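Local coordinates for CaaX farnesyltransferase beta subunit Ram1 (Aspergillus fumigatus, PDB 4L9P), which probably acts as the peptide-binding subunit of a zinc-dependent heterodimer that transfers farnesyl from farnesyl diphosphate to cysteines of C-terminal CaaX sequences, at residues Pro343-Arg348 and His370-Cys375; Tyr314-Leu319 and Trp376-Ala381; Glu131-Ser136 and Tyr432-Ala437. All blocks are in the same frame, centred on the assembly; numbering follows the deposited sequence. Where two conformers were deposited one is given.

How the interactions relate
From the N terminus, the chain first passes 131-136, then 314-319 and 343-348. The contacts then close in reverse order. Interaction 1 closes the shortest loop at 370-375, interaction 2 closes around it at 376-381, and interaction 3 closes the longest at 432-437, so the three are nested and none cross. Interactions 1 and 2 have centres about 8 Å apart and touch directly, Leu345 meeting Trp376 and Trp371 O lying against Phe316; both include residues that contact the FII ligand. Interaction 3 ties helix 126-135 to the zinc-binding helix 431-444. Its centre is about 23 Å from that of interaction 1, yet Tyr432 hydrogen-bonds to Trp371, and Tyr436 packs on Trp371 and His370.

Interaction 1: residues Pro343-Arg348 and His370-Cys375; sequences PWLSAR and HWVGNC. With FII ([(3,7,11-trimethyl-dodeca-2,6,10-trienyloxycarbamoyl)-methyl]-phosphonic acid), chain Q.
Leu345 and Arg348, three residues apart, carry the contact from 343-348 to Val372 and Cys375, an apolar meeting without a hydrogen bond across it. Taken in order, Trp344 comes first, its broad indole serving as a surface under Arg348 NH2, which lies 3.4 Å above one face, toward the rim. Leu345 follows, and its branched end suits the short Cys375: with CG anti to the backbone N (chi1 -162°), both methyls reach Cys375 CB, CD2 at 3.7 Å and CD1 at 3.8 Å, while CD1 also comes to 4.2 Å from Val372 CG1. Arg348 contributes mainly its aliphatic stem, which crosses the Val372 side chain at about a right angle. Here Arg348 CB lies 3.9 Å from Val372 CG1, CG is near both Val372 methyls, and CD reaches CG2. Bends at chi2 and chi3 turn the buried guanidinium back; its main partner is Ser357 OG, bonded to NH1, and NH2 adds a weak bond to Trp344 O (3.0 Å). Within 370-375, Asn374 ND2 donates a nearly straight bond to His370 ND1 (2.9 Å, 178°), in the ring plane. The broad Trp371 indole lines the isoprenoid pocket, with FII C12 over one face and His370 CD2 over the other. Helix 375-384 adds Trp376 and Val379 against Leu345, helix 312-323 packs Phe316 and Leu319 on Cys375, and the alpha subunit abuts Pro343, Ser346 and Ala347.

Interaction 2: residues Tyr314-Leu319 and Trp376-Ala381; sequences YAFCAL and WPLVQA. With FII ([(3,7,11-trimethyl-dodeca-2,6,10-trienyloxycarbamoyl)-methyl]-phosphonic acid), chain Q.
The end of Leu378 is the main bump, filling a shallow hollow between Leu319, which points across, and the end of the Phe316 ring. Its CD1 methyl sits 3.8 Å from the backbone C of Leu319 and 3.9 Å from Leu319 CB, and it also brushes Phe316 CE1 at 4.3 Å. An extended leucine fits here: with chi2 at 178°, CD1 projects far enough to bridge segments whose axes stay 10.5 Å apart. Leu319 answers in the other direction. In one of the two conformers of Val379, Leu319 CD1 comes to 4.0 Å from Val379 CG2, a contact that depends on that conformer. No hydrogen bond crosses between the segments, so the contact rests on the packing of buried apolar side chains. Another side of helix 312-323 meets the ligand, where Cys317 SG lies 3.5 Å from FII C10 and Tyr314 OH the same distance from FII C24; that hydroxyl is hydrogen-bonded to Tyr123 OH of the alpha subunit. One helix thus joins the fold's packing to the isoprenoid pocket. The N-to-C directions of the two short segments differ by 47°. Around this pair, helix 251-263 packs against Tyr314 and Cys317, helix 338-346 against Ala315, Trp376 and Val379, and Trp467 lies against Leu378 and Ala381.

Interaction 3: residues Glu131-Ser136 and Tyr432-Ala437; sequences EYLYDS and YHTCYA. With ZN (zinc ion), chain J.
Thr434 meets Tyr132 and Leu133 where helix 126-135 packs against helix 431-444 in the alpha-alpha toroid of the prenyltransferase beta subunits; the second helix also carries a zinc ligand. The contact is small and has no hydrogen bond across it; its apolar part is Leu133 against Thr434 CG2. These two side chains reach toward each other tip to tip, Leu133 CD2 lying 3.8 Å from Thr434 CG2. Tyr132 approaches obliquely, with its CE2 3.7 Å from Thr434 OG1. Threonine serves both purposes: with chi1 at -61°, CG2 is anti to the backbone N and turns to Leu133, leaving OG1 for polar partners.

Among the hydrogen bonds, those of the buried Thr434 OG1 are with Asp430 O and Leu421 N, and its approach to the Tyr132 ring is van der Waals packing. Within 131-136, Ser136 OG donates to Leu133 O at 2.8 Å, a short side chain returning to its own backbone.

Aromatic contacts follow the second helix toward the active site. Tyr436 CD2 lies 3.4 Å above one face of the Tyr432 ring, and Cys435 SG lies 4.0 Å above the centre of the Tyr436 ring. Tyr432, part of the FII pocket, hydrogen-bonds through OH to Trp371 NE1.

Metal coordination comes last. Asp365, Cys367 and the bound peptide complete the zinc site with His433. The zinc lies at the edge of the Tyr432 ring and in its plane, and His433 NE2 binds it at 2.0 Å.

Interaction 1: residues Pro343-Arg348 and His370-Cys375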
# COMPACT_ATOMS: atom_id res chain seq x y z
N PRO B 343 -1.12 -2.45 16.96
CA PRO B 343 -0.32 -1.30 17.41
C PRO B 343 0.45 -0.71 16.24
O PRO B 343 0.61 0.52 16.27
CB PRO B 343 0.63 -1.88 18.48
CG PRO B 343 0.59 -3.42 18.30
CD PRO B 343 -0.82 -3.68 17.73
N TRP B 344 0.90 -1.52 15.26
CA TRP B 344 1.63 -0.89 14.15
C TRP B 344 0.69 0.02 13.33
O TRP B 344 1.06 1.12 12.89
CB TRP B 344 2.18 -2.02 13.27
CG TRP B 344 2.84 -1.50 12.02
CD1 TRP B 344 4.15 -1.08 11.87
CD2 TRP B 344 2.22 -1.36 10.75
NE1 TRP B 344 4.36 -0.68 10.54
CE2 TRP B 344 3.19 -0.82 9.84
CE3 TRP B 344 0.91 -1.60 10.30
CZ2 TRP B 344 2.92 -0.62 8.48
CZ3 TRP B 344 0.63 -1.39 8.94
CH2 TRP B 344 1.63 -0.85 8.05
N LEU B 345 -0.55 -0.44 13.13
CA LEU B 345 -1.54 0.39 12.40
C LEU B 345 -1.85 1.65 13.21
O LEU B 345 -1.83 2.76 12.64
CB LEU B 345 -2.80 -0.44 12.17
CG LEU B 345 -3.71 0.10 11.11
CD1 LEU B 345 -3.03 -0.03 9.69
CD2 LEU B 345 -5.02 -0.72 11.09
N SER B 346 -2.03 1.50 14.53
CA SER B 346 -2.26 2.67 15.36
C SER B 346 -1.09 3.66 15.29
O SER B 346 -1.29 4.90 15.19
CB SER B 346 -2.49 2.14 16.78
OG SER B 346 -2.48 3.22 17.73
N ALA B 347 0.14 3.12 15.26
CA ALA B 347 1.32 3.98 15.24
C ALA B 347 1.53 4.72 13.91
O ALA B 347 2.43 5.55 13.82
CB ALA B 347 2.59 3.10 15.51
N ARG B 348 0.73 4.42 12.90
CA ARG B 348 0.85 5.20 11.66
C ARG B 348 0.44 6.66 11.82
O ARG B 348 0.85 7.51 11.03
CB ARG B 348 -0.05 4.61 10.54
CG ARG B 348 0.18 3.10 10.24
CD ARG B 348 1.33 2.80 9.19
NE ARG B 348 2.52 3.62 9.44
CZ ARG B 348 3.38 3.42 10.44
NH1 ARG B 348 4.39 4.29 10.62
NH2 ARG B 348 3.19 2.39 11.27
N HIS B 370 -6.63 7.01 2.74
CA HIS B 370 -7.22 5.78 2.27
C HIS B 370 -6.43 4.55 2.65
O HIS B 370 -6.94 3.63 3.33
CB HIS B 370 -7.41 5.79 0.77
CG HIS B 370 -7.71 4.43 0.25
ND1 HIS B 370 -8.85 3.73 0.63
CD2 HIS B 370 -6.99 3.59 -0.56
CE1 HIS B 370 -8.81 2.52 0.07
NE2 HIS B 370 -7.69 2.40 -0.64
N TRP B 371 -5.13 4.48 2.29
CA TRP B 371 -4.48 3.15 2.42
C TRP B 371 -4.43 2.71 3.87
O TRP B 371 -4.66 1.52 4.15
CB TRP B 371 -3.04 3.19 1.85
CG TRP B 371 -3.00 3.59 0.38
CD1 TRP B 371 -2.46 4.74 -0.14
CD2 TRP B 371 -3.57 2.88 -0.71
NE1 TRP B 371 -2.66 4.80 -1.50
CE2 TRP B 371 -3.34 3.67 -1.89
CE3 TRP B 371 -4.22 1.67 -0.83
CZ2 TRP B 371 -3.81 3.28 -3.16
CZ3 TRP B 371 -4.69 1.28 -2.07
CH2 TRP B 371 -4.46 2.08 -3.23
N VAL B 372 -4.08 3.62 4.81
CA VAL B 372 -4.12 3.27 6.22
C VAL B 372 -5.56 3.43 6.75
O VAL B 372 -6.04 2.54 7.46
CB VAL B 372 -3.12 4.14 7.01
CG1 VAL B 372 -3.30 3.96 8.50
CG2 VAL B 372 -1.68 3.79 6.59
N GLY B 373 -6.25 4.53 6.40
CA GLY B 373 -7.58 4.80 7.00
C GLY B 373 -8.54 3.64 6.76
O GLY B 373 -9.27 3.23 7.67
N ASN B 374 -8.56 3.09 5.54
CA ASN B 374 -9.49 2.02 5.23
C ASN B 374 -9.03 0.66 5.69
O ASN B 374 -9.82 -0.32 5.59
CB ASN B 374 -9.89 2.04 3.75
CG ASN B 374 -11.09 2.95 3.51
OD1 ASN B 374 -12.06 2.92 4.33
ND2 ASN B 374 -11.10 3.70 2.41
N CYS B 375 -7.81 0.56 6.27
CA CYS B 375 -7.53 -0.66 7.03
C CYS B 375 -8.40 -0.73 8.28
O CYS B 375 -8.71 -1.83 8.78
CB CYS B 375 -6.08 -0.75 7.52
SG CYS B 375 -4.91 -1.09 6.15
C1 FII Q . -4.02 -1.01 -5.41
C2 FII Q . -2.63 -0.42 -5.44
C6 FII Q . -1.99 -0.39 -6.76
C10 FII Q . -1.91 -0.30 -4.16
C11 FII Q . -0.46 0.19 -4.05
C12 FII Q . -0.52 1.69 -3.63
C15 FII Q . 0.75 2.29 -3.02
C18 FII Q . 0.75 3.75 -2.59
C22 FII Q . 2.01 1.54 -3.29
C23 FII Q . 3.18 1.91 -2.39
C24 FII Q . 4.46 1.34 -2.87
C27 FII Q . 5.62 2.06 -2.26
C30 FII Q . 6.11 1.49 -0.94
C34 FII Q . 6.51 2.73 -3.24
C35 FII Q . 7.88 3.27 -2.86
O36 FII Q . 7.91 4.68 -2.96
N42 FII Q . 6.96 5.35 -2.23
C43 FII Q . 7.48 5.88 -1.04
O44 FII Q . 8.64 5.72 -0.63
C45 FII Q . 6.45 6.70 -0.27
P46 FII Q . 6.65 6.61 1.59
O49 FII Q . 6.82 5.17 1.91
O50 FII Q . 7.79 7.50 1.97
O51 FII Q . 5.30 7.18 2.07

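Interaction 2: residues Tyr314-Leu319 and Trp376-Ala381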
# COMPACT_ATOMS: atom_id res chain seq x y z
N TYR B 314 0.54 -1.61 1.36
CA TYR B 314 0.49 -3.07 1.17
C TYR B 314 -0.34 -3.72 2.27
O TYR B 314 -0.98 -4.76 2.02
CB TYR B 314 1.91 -3.61 1.15
CG TYR B 314 2.69 -3.10 -0.05
CD1 TYR B 314 2.16 -3.24 -1.35
CD2 TYR B 314 4.01 -2.64 0.05
CE1 TYR B 314 2.92 -2.88 -2.49
CE2 TYR B 314 4.74 -2.28 -1.09
CZ TYR B 314 4.22 -2.39 -2.33
OH TYR B 314 5.00 -2.08 -3.42
N ALA B 315 -0.41 -3.12 3.46
CA ALA B 315 -1.36 -3.63 4.49
C ALA B 315 -2.79 -3.52 3.98
O ALA B 315 -3.59 -4.47 4.17
CB ALA B 315 -1.19 -2.86 5.78
N PHE B 316 -3.13 -2.38 3.36
CA PHE B 316 -4.47 -2.28 2.80
C PHE B 316 -4.71 -3.41 1.79
O PHE B 316 -5.76 -4.11 1.81
CB PHE B 316 -4.75 -0.93 2.13
CG PHE B 316 -6.11 -0.91 1.45
CD1 PHE B 316 -7.27 -0.77 2.23
CD2 PHE B 316 -6.22 -1.17 0.08
CE1 PHE B 316 -8.53 -0.86 1.66
CE2 PHE B 316 -7.50 -1.23 -0.53
CZ PHE B 316 -8.66 -1.09 0.28
N CYS B 317 -3.80 -3.53 0.82
CA CYS B 317 -4.03 -4.57 -0.21
C CYS B 317 -4.23 -5.96 0.40
O CYS B 317 -5.10 -6.72 -0.02
CB CYS B 317 -2.79 -4.62 -1.14
SG CYS B 317 -2.65 -3.18 -2.24
N ALA B 318 -3.37 -6.32 1.36
CA ALA B 318 -3.45 -7.65 1.97
C ALA B 318 -4.72 -7.84 2.80
O ALA B 318 -5.35 -8.89 2.70
CB ALA B 318 -2.21 -7.93 2.85
N LEU B 319 -5.07 -6.85 3.63
CA LEU B 319 -6.25 -7.02 4.50
C LEU B 319 -7.52 -6.99 3.65
O LEU B 319 -8.43 -7.79 3.90
CB LEU B 319 -6.31 -5.89 5.52
CG LEU B 319 -5.20 -5.98 6.59
CD1 LEU B 319 -5.11 -4.67 7.39
CD2 LEU B 319 -5.45 -7.23 7.51
N TRP B 376 -8.79 0.43 8.82
CA TRP B 376 -9.48 0.42 10.12
C TRP B 376 -10.86 -0.29 10.12
O TRP B 376 -11.12 -1.10 11.02
CB TRP B 376 -9.58 1.84 10.72
CG TRP B 376 -8.22 2.22 11.29
CD1 TRP B 376 -7.33 3.21 10.83
CD2 TRP B 376 -7.56 1.60 12.42
NE1 TRP B 376 -6.19 3.24 11.63
CE2 TRP B 376 -6.30 2.27 12.60
CE3 TRP B 376 -7.90 0.54 13.28
CZ2 TRP B 376 -5.40 1.93 13.61
CZ3 TRP B 376 -6.96 0.16 14.29
CH2 TRP B 376 -5.75 0.87 14.44
N PRO B 377 -11.73 -0.01 9.13
CA PRO B 377 -13.00 -0.77 9.15
C PRO B 377 -12.75 -2.27 8.98
O PRO B 377 -13.56 -3.06 9.53
CB PRO B 377 -13.78 -0.23 7.92
CG PRO B 377 -13.10 1.04 7.51
CD PRO B 377 -11.70 1.07 8.12
N LEU B 378 -11.70 -2.64 8.26
CA LEU B 378 -11.43 -4.08 8.05
C LEU B 378 -10.97 -4.69 9.37
O LEU B 378 -11.49 -5.76 9.79
CB LEU B 378 -10.33 -4.29 6.99
CG LEU B 378 -10.73 -3.66 5.65
CD1 LEU B 378 -9.54 -3.87 4.63
CD2 LEU B 378 -12.04 -4.15 5.05
N VAL B 379 -10.02 -4.05 10.08
CA VAL B 379 -9.52 -4.62 11.33
C VAL B 379 -10.65 -4.56 12.38
O VAL B 379 -10.86 -5.50 13.18
CB VAL B 379 -8.27 -3.84 11.82
CG1 VAL B 379 -7.88 -4.22 13.32
CG2 VAL B 379 -7.10 -4.16 10.83
N GLN B 380 -11.38 -3.44 12.41
CA GLN B 380 -12.48 -3.30 13.39
C GLN B 380 -13.55 -4.39 13.16
O GLN B 380 -14.06 -4.99 14.13
CB GLN B 380 -13.02 -1.90 13.31
CG GLN B 380 -11.89 -0.95 14.00
CD GLN B 380 -11.96 0.56 13.79
OE1 GLN B 380 -11.07 1.27 14.26
NE2 GLN B 380 -13.02 1.06 13.17
N ALA B 381 -13.82 -4.72 11.91
CA ALA B 381 -14.76 -5.84 11.63
C ALA B 381 -14.18 -7.17 12.09
O ALA B 381 -14.91 -8.07 12.52
CB ALA B 381 -15.08 -5.92 10.14
C1 FII Q . -4.02 -1.01 -5.41
C2 FII Q . -2.63 -0.42 -5.44
C6 FII Q . -1.99 -0.39 -6.76
C10 FII Q . -1.91 -0.30 -4.16
C11 FII Q . -0.46 0.19 -4.05
C12 FII Q . -0.52 1.69 -3.63
C15 FII Q . 0.75 2.29 -3.02
C18 FII Q . 0.75 3.75 -2.59
C22 FII Q . 2.01 1.54 -3.29
C23 FII Q . 3.18 1.91 -2.39
C24 FII Q . 4.46 1.34 -2.87
C27 FII Q . 5.62 2.06 -2.26
C30 FII Q . 6.11 1.49 -0.94
C34 FII Q . 6.51 2.73 -3.24
C35 FII Q . 7.88 3.27 -2.86
O36 FII Q . 7.91 4.68 -2.96
N42 FII Q . 6.96 5.35 -2.23
C43 FII Q . 7.48 5.88 -1.04
O44 FII Q . 8.64 5.72 -0.63
C45 FII Q . 6.45 6.70 -0.27
P46 FII Q . 6.65 6.61 1.59
O49 FII Q . 6.82 5.17 1.91
O50 FII Q . 7.79 7.50 1.97
O51 FII Q . 5.30 7.18 2.07

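Interaction 3: residues Glu131-Ser136 and Tyr432-Ala437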
# COMPACT_ATOMS: atom_id res chain seq x y z
N GLU B 131 -14.03 21.21 -9.89
CA GLU B 131 -13.44 21.73 -11.11
C GLU B 131 -12.08 21.09 -11.42
O GLU B 131 -11.77 20.79 -12.59
CB GLU B 131 -13.35 23.25 -11.05
CG GLU B 131 -14.72 23.90 -10.95
CD GLU B 131 -14.66 25.41 -10.86
OE1 GLU B 131 -13.53 25.95 -10.97
OE2 GLU B 131 -15.73 26.07 -10.69
N TYR B 132 -11.30 20.86 -10.38
CA TYR B 132 -10.00 20.23 -10.55
C TYR B 132 -10.18 18.83 -11.15
O TYR B 132 -9.45 18.43 -12.06
CB TYR B 132 -9.29 20.17 -9.20
CG TYR B 132 -7.92 19.59 -9.29
CD1 TYR B 132 -6.83 20.40 -9.60
CD2 TYR B 132 -7.71 18.21 -9.07
CE1 TYR B 132 -5.55 19.88 -9.71
CE2 TYR B 132 -6.40 17.67 -9.19
CZ TYR B 132 -5.33 18.53 -9.50
OH TYR B 132 -4.07 18.01 -9.61
N LEU B 133 -11.13 18.04 -10.61
CA LEU B 133 -11.29 16.66 -11.05
C LEU B 133 -11.87 16.58 -12.45
O LEU B 133 -11.45 15.74 -13.26
CB LEU B 133 -12.21 15.94 -10.06
CG LEU B 133 -11.54 15.60 -8.70
CD1 LEU B 133 -12.66 15.36 -7.60
CD2 LEU B 133 -10.62 14.41 -8.86
N TYR B 134 -12.85 17.46 -12.78
CA TYR B 134 -13.31 17.50 -14.16
C TYR B 134 -12.17 17.87 -15.11
O TYR B 134 -11.99 17.27 -16.18
CB TYR B 134 -14.49 18.49 -14.33
CG TYR B 134 -15.82 17.93 -13.86
CD1 TYR B 134 -16.39 16.82 -14.50
CD2 TYR B 134 -16.52 18.49 -12.80
CE1 TYR B 134 -17.61 16.32 -14.11
CE2 TYR B 134 -17.76 17.96 -12.37
CZ TYR B 134 -18.28 16.87 -13.02
OH TYR B 134 -19.50 16.30 -12.64
N ASP B 135 -11.37 18.86 -14.74
CA ASP B 135 -10.26 19.24 -15.64
C ASP B 135 -9.28 18.08 -15.80
O ASP B 135 -8.65 17.95 -16.85
CB ASP B 135 -9.46 20.44 -15.10
CG ASP B 135 -10.23 21.74 -15.19
OD1 ASP B 135 -11.27 21.78 -15.86
OD2 ASP B 135 -9.75 22.75 -14.62
N SER B 136 -9.16 17.21 -14.79
CA SER B 136 -8.12 16.17 -14.81
C SER B 136 -8.48 15.08 -15.79
O SER B 136 -7.65 14.23 -16.11
CB SER B 136 -7.92 15.58 -13.40
OG SER B 136 -8.93 14.63 -13.10
N TYR B 432 -4.52 11.66 -7.97
CA TYR B 432 -4.32 10.49 -7.07
C TYR B 432 -4.49 10.95 -5.62
O TYR B 432 -5.27 10.32 -4.84
CB TYR B 432 -2.92 9.89 -7.31
CG TYR B 432 -2.40 8.99 -6.25
CD1 TYR B 432 -2.69 7.61 -6.24
CD2 TYR B 432 -1.63 9.51 -5.21
CE1 TYR B 432 -2.21 6.79 -5.22
CE2 TYR B 432 -1.13 8.70 -4.19
CZ TYR B 432 -1.43 7.34 -4.19
OH TYR B 432 -0.96 6.58 -3.13
N HIS B 433 -3.78 12.02 -5.22
CA HIS B 433 -3.91 12.54 -3.86
C HIS B 433 -5.32 13.10 -3.61
O HIS B 433 -5.81 13.03 -2.47
CB HIS B 433 -2.80 13.54 -3.55
CG HIS B 433 -1.51 12.81 -3.26
ND1 HIS B 433 -0.50 12.65 -4.19
CD2 HIS B 433 -1.13 12.14 -2.14
CE1 HIS B 433 0.45 11.88 -3.65
NE2 HIS B 433 0.08 11.55 -2.42
N THR B 434 -5.94 13.66 -4.62
CA THR B 434 -7.30 14.19 -4.46
C THR B 434 -8.26 13.02 -4.22
O THR B 434 -9.06 13.04 -3.25
CB THR B 434 -7.72 14.97 -5.74
OG1 THR B 434 -6.82 16.06 -5.91
CG2 THR B 434 -9.14 15.50 -5.59
N CYS B 435 -8.20 11.98 -5.07
CA CYS B 435 -9.05 10.83 -4.82
C CYS B 435 -8.89 10.23 -3.40
O CYS B 435 -9.89 9.96 -2.68
CB CYS B 435 -8.71 9.75 -5.88
SG CYS B 435 -9.50 8.15 -5.63
N TYR B 436 -7.63 9.95 -3.02
CA TYR B 436 -7.45 9.20 -1.78
C TYR B 436 -7.61 10.04 -0.51
O TYR B 436 -8.07 9.49 0.50
CB TYR B 436 -6.14 8.40 -1.81
CG TYR B 436 -6.26 7.26 -2.82
CD1 TYR B 436 -7.29 6.30 -2.74
CD2 TYR B 436 -5.36 7.17 -3.89
CE1 TYR B 436 -7.39 5.23 -3.63
CE2 TYR B 436 -5.47 6.13 -4.79
CZ TYR B 436 -6.46 5.16 -4.69
OH TYR B 436 -6.57 4.13 -5.61
N ALA B 437 -7.33 11.35 -0.56
CA ALA B 437 -7.67 12.19 0.61
C ALA B 437 -9.19 12.27 0.76
O ALA B 437 -9.68 12.16 1.89
CB ALA B 437 -7.10 13.58 0.47
ZN ZN J . 0.96 10.05 -1.35